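Serine/threonine-protein acetyltransferase HopZ1a (Pseudomonas syringae pv. syringae, PDB 5KLP) acetylates serine, threonine and lysine residues of target proteins in infected plant cells, using acetyl-CoA and the cofactor inositol hexakisphosphate, and so impairs the host microtubule network and immunity. Local coordinates at residues Asp29-Pro32 with Tyr33-Ala37; Gln269-Tyr272 with Leu273-Pro277. The protein carries 10 engineered substitutions. One frame throughout, in Å; residues are numbered along the deposited sequence.

Contact 1: residues Asp29-Pro32 with Tyr33-Ala37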
# COMPACT_ATOMS: atom_id res chain seq x y z
N ASP A 29 -13.41 15.82 -12.90
CA ASP A 29 -14.39 14.77 -12.65
C ASP A 29 -14.90 14.82 -11.21
O ASP A 29 -16.07 14.54 -10.95
CB ASP A 29 -13.80 13.39 -12.95
CG ASP A 29 -13.64 13.15 -14.44
OD1 ASP A 29 -14.31 13.84 -15.24
OD2 ASP A 29 -12.85 12.25 -14.82
N LEU A 30 -14.04 15.17 -10.26
CA LEU A 30 -14.42 15.13 -8.86
C LEU A 30 -15.18 16.39 -8.45
O LEU A 30 -16.12 16.32 -7.65
CB LEU A 30 -13.19 14.94 -7.96
CG LEU A 30 -13.52 14.99 -6.46
CD1 LEU A 30 -14.57 13.93 -6.09
CD2 LEU A 30 -12.27 14.83 -5.59
N LYS A 31 -14.80 17.53 -9.02
CA LYS A 31 -15.30 18.83 -8.60
C LYS A 31 -16.83 18.95 -8.41
O LYS A 31 -17.27 19.43 -7.37
CB LYS A 31 -14.82 19.89 -9.58
CG LYS A 31 -14.93 21.30 -9.07
CD LYS A 31 -13.90 22.19 -9.74
CE LYS A 31 -12.52 21.59 -9.60
NZ LYS A 31 -11.52 22.38 -10.36
N PRO A 32 -17.64 18.52 -9.40
CA PRO A 32 -19.09 18.66 -9.19
C PRO A 32 -19.60 17.84 -8.01
O PRO A 32 -20.54 18.27 -7.34
CB PRO A 32 -19.70 18.17 -10.52
CG PRO A 32 -18.66 17.32 -11.12
CD PRO A 32 -17.35 17.91 -10.71
N TYR A 33 -19.01 16.67 -7.77
CA TYR A 33 -19.44 15.87 -6.63
C TYR A 33 -19.15 16.60 -5.33
O TYR A 33 -19.98 16.60 -4.42
CB TYR A 33 -18.73 14.52 -6.60
CG TYR A 33 -19.09 13.58 -7.73
CD1 TYR A 33 -20.26 12.82 -7.70
CD2 TYR A 33 -18.23 13.42 -8.82
CE1 TYR A 33 -20.58 11.95 -8.72
CE2 TYR A 33 -18.54 12.54 -9.85
CZ TYR A 33 -19.71 11.82 -9.79
OH TYR A 33 -20.02 10.95 -10.82
N VAL A 34 -17.98 17.23 -5.26
CA VAL A 34 -17.60 17.97 -4.07
C VAL A 34 -18.55 19.16 -3.89
O VAL A 34 -18.93 19.50 -2.77
CB VAL A 34 -16.14 18.46 -4.15
CG1 VAL A 34 -15.82 19.43 -3.03
CG2 VAL A 34 -15.18 17.28 -4.12
N ARG A 35 -18.95 19.78 -4.99
CA ARG A 35 -19.86 20.90 -4.92
C ARG A 35 -21.21 20.49 -4.37
O ARG A 35 -21.80 21.21 -3.58
CB ARG A 35 -20.04 21.53 -6.31
CG ARG A 35 -19.29 22.82 -6.52
CD ARG A 35 -19.69 23.49 -7.83
NE ARG A 35 -18.91 22.98 -8.95
CZ ARG A 35 -19.41 22.28 -9.96
NH1 ARG A 35 -20.71 22.01 -10.00
NH2 ARG A 35 -18.62 21.85 -10.93
N HIS A 36 -21.66 19.28 -4.70
CA HIS A 36 -22.96 18.83 -4.23
C HIS A 36 -22.88 18.15 -2.86
O HIS A 36 -23.90 17.92 -2.22
CB HIS A 36 -23.59 17.85 -5.23
CG HIS A 36 -24.03 18.49 -6.51
ND1 HIS A 36 -23.53 18.12 -7.73
CD2 HIS A 36 -24.89 19.52 -6.74
CE1 HIS A 36 -24.08 18.87 -8.68
NE2 HIS A 36 -24.91 19.72 -8.10
N ALA A 37 -21.67 17.85 -2.41
CA ALA A 37 -21.47 17.19 -1.12
C ALA A 37 -21.66 18.14 0.06
O ALA A 37 -21.64 19.36 -0.11
CB ALA A 37 -20.10 16.56 -1.07
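The guanidinium group of Arg-35 lies with one face over Pro-32, whose CA sits 3.5 Å above its plane, displaced toward the rim. Lys-31 O faces the same flat group from farther off. A bend at chi3 (-86°) helps fold the arginine chain over the proline, bringing NH2 to 3.9 Å from Pro-32 CB. A long, flexible side chain can thus spread its flat end over Pro-32, at its CA and CB, on the outer side of the helix. One turn of helix also separates Leu-30 from Val-34, and Leu-30 CG lies 3.7 Å from the tip of Val-34 CG2. With CG of Leu-30 anti to the backbone nitrogen (chi1 176°), its branched end comes nearer to the valine. Both are apolar, as suits the side of helix 21-36 that packs on Leu-49 of helix 40-53; Leu-30 also reaches Leu-330 of helix 324-340.

The backbone is that of the last turns of an alpha-helix. Val-34 N donates to Leu-30 O at 3.2 Å, and Arg-35 N to Lys-31 O at 2.9 Å. Pro-32 kinks this helix because its nitrogen carries no hydrogen to give to the turn before, but its carbonyl still accepts from His-36 N at 3.0 Å.

Tyr-33 turns its ring back along the helix, so that the carbonyl oxygens Leu-30 O and Asp-29 O lie at its edge; Asp-29 O comes within 3.2 Å of CD2. Aromatic C-H groups carry slight positive charge and tolerate oxygen there. The ring also packs against Leu-337 and Lys-334 of helix 324-340, while Tyr-33 O accepts a hydrogen bond from Gln-341 NE2. Lys-334 makes a long, weak ion pair with Asp-29, whose side chain is about 8 Å from the bound inositol hexakisphosphate.

Contact 2: residues Gln269-Tyr272 with Leu273-Pro277; sequences QAYY and LMKRP. Engineered in segment 269-272: Tyr-271 (natural residue Lys), Tyr-272 (natural residue Gln).
Over one face of the Tyr-271 ring stands Lys-275 CG, 4.2 Å above the plane and displaced toward the rim, while the edge of the ring meets CE1 of Tyr-272. Tyr-272 in turn has Tyr-271 CD2 above one of its faces. Both tyrosines are engineered, replacing Lys and Gln, so this cluster is not the natural surface. The lysine chain crosses the Tyr-271 ring obliquely, with Lys-275 CD 3.5 Å from Tyr-271 OH: its methylenes do the touching. Both tyrosines and the lysine also meet a neighbouring molecule in the crystal.

Another side of the helix is more enclosed. Gln-269 and Leu-273 run side by side, Gln-269 CG lying 3.9 Å from Leu-273 CD1. Fully extended, with CG anti to the backbone nitrogen (chi1 180°), the glutamine offers its methylenes to the leucine while its NE2 hydrogen-bonds to Gln-181 O. Leu-273 is buried against Tyr-261 and Met-281, where an apolar branch fits.

This is the C-terminal part of helix 267-274. Leu-273 N bonds to Gln-269 O at 2.8 Å, nearly straight on to the carbonyl, and Met-274 N to Ala-270 O at 3.1 Å. The small Ala-270 and the selenomethionine Met-274 both pack on Val-297 of helix 296-302. Lys-275 N bonds three residues back, to Tyr-272 O at 3.1 Å, from above the carbonyl plane and not on a lone pair. Next in the chain, Arg-276 forms salt bridges with Asp-254 and Asp-278. Backbone bonds and burial of Leu-273 therefore hold this segment, and the arginine's charge ties it to helix 252-255.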
# COMPACT_ATOMS: atom_id res chain seq x y z
N GLN A 269 13.13 6.21 -10.41
CA GLN A 269 12.81 4.84 -10.00
C GLN A 269 12.14 4.08 -11.15
O GLN A 269 12.55 2.97 -11.51
CB GLN A 269 11.91 4.84 -8.77
CG GLN A 269 11.51 3.47 -8.25
CD GLN A 269 10.53 3.59 -7.11
OE1 GLN A 269 9.40 4.06 -7.29
NE2 GLN A 269 10.97 3.20 -5.91
N ALA A 270 11.13 4.71 -11.74
CA ALA A 270 10.40 4.13 -12.87
C ALA A 270 11.36 3.78 -13.99
O ALA A 270 11.25 2.70 -14.58
CB ALA A 270 9.33 5.09 -13.37
N TYR A 271 12.29 4.68 -14.28
CA TYR A 271 13.29 4.43 -15.31
C TYR A 271 14.11 3.17 -15.01
O TYR A 271 14.24 2.30 -15.87
CB TYR A 271 14.20 5.66 -15.48
CG TYR A 271 15.41 5.40 -16.35
CD1 TYR A 271 15.32 5.46 -17.74
CD2 TYR A 271 16.64 5.09 -15.79
CE1 TYR A 271 16.41 5.22 -18.53
CE2 TYR A 271 17.74 4.85 -16.59
CZ TYR A 271 17.61 4.91 -17.96
OH TYR A 271 18.70 4.67 -18.76
N TYR A 272 14.64 3.07 -13.79
CA TYR A 272 15.48 1.91 -13.44
C TYR A 272 14.69 0.60 -13.34
O TYR A 272 15.20 -0.46 -13.67
CB TYR A 272 16.25 2.18 -12.14
CG TYR A 272 17.24 3.31 -12.30
CD1 TYR A 272 18.32 3.19 -13.15
CD2 TYR A 272 17.07 4.51 -11.62
CE1 TYR A 272 19.22 4.23 -13.33
CE2 TYR A 272 17.97 5.56 -11.79
CZ TYR A 272 19.04 5.41 -12.64
OH TYR A 272 19.93 6.44 -12.82
N LEU A 273 13.44 0.68 -12.88
CA LEU A 273 12.61 -0.51 -12.81
C LEU A 273 12.39 -1.11 -14.20
O LEU A 273 12.45 -2.32 -14.38
CB LEU A 273 11.27 -0.18 -12.15
CG LEU A 273 11.39 0.08 -10.64
CD1 LEU A 273 10.03 0.37 -10.05
CD2 LEU A 273 12.02 -1.12 -9.98
N MSE A 274 12.16 -0.24 -15.19
CA MSE A 274 11.97 -0.69 -16.57
C MSE A 274 13.23 -1.25 -17.21
O MSE A 274 13.17 -1.89 -18.26
CB MSE A 274 11.44 0.45 -17.44
CG MSE A 274 10.02 0.84 -17.15
SE MSE A 274 9.29 1.90 -18.63
CE MSE A 274 9.18 0.48 -19.98
N LYS A 275 14.37 -1.01 -16.58
CA LYS A 275 15.65 -1.48 -17.10
C LYS A 275 15.97 -2.88 -16.61
O LYS A 275 16.90 -3.51 -17.09
CB LYS A 275 16.77 -0.52 -16.68
CG LYS A 275 16.75 0.80 -17.43
CD LYS A 275 18.13 1.46 -17.47
CE LYS A 275 19.27 0.46 -17.39
NZ LYS A 275 20.59 1.16 -17.36
N ARG A 276 15.19 -3.37 -15.65
CA ARG A 276 15.41 -4.69 -15.09
C ARG A 276 15.32 -5.76 -16.18
O ARG A 276 14.38 -5.77 -16.97
CB ARG A 276 14.43 -4.97 -13.94
CG ARG A 276 14.61 -4.01 -12.76
CD ARG A 276 13.47 -4.12 -11.72
NE ARG A 276 13.67 -5.25 -10.83
CZ ARG A 276 13.06 -6.42 -10.98
NH1 ARG A 276 12.20 -6.57 -11.99
NH2 ARG A 276 13.29 -7.42 -10.15
N PRO A 277 16.31 -6.65 -16.23
CA PRO A 277 16.46 -7.72 -17.21
C PRO A 277 15.23 -8.61 -17.34
O PRO A 277 14.92 -9.06 -18.45
CB PRO A 277 17.65 -8.53 -16.68
CG PRO A 277 18.45 -7.54 -15.93
CD PRO A 277 17.45 -6.60 -15.29

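Overall arrangement
Contacts 1 and 2 each occupy the C-terminal part of a different helix, 21-36 and 267-274, and do not touch: their centres are 37 Å apart and their nearest atoms about 23 Å. Contact 1 is a surface contact, with Leu-30 its one buried residue, and packs helix 21-36 against helices 40-53 and 324-340 on the inositol hexakisphosphate side of the molecule. Contact 2 is partly buried, with Ala-270 and Leu-273 buried, while Gln-269 lies close to Ser-266, a CoA-binding residue. At the surface, contact 1 relies chiefly on apolar packing between helices; contact 2 adds strong polar ties to its surroundings, the salt bridges of Arg-276 among them.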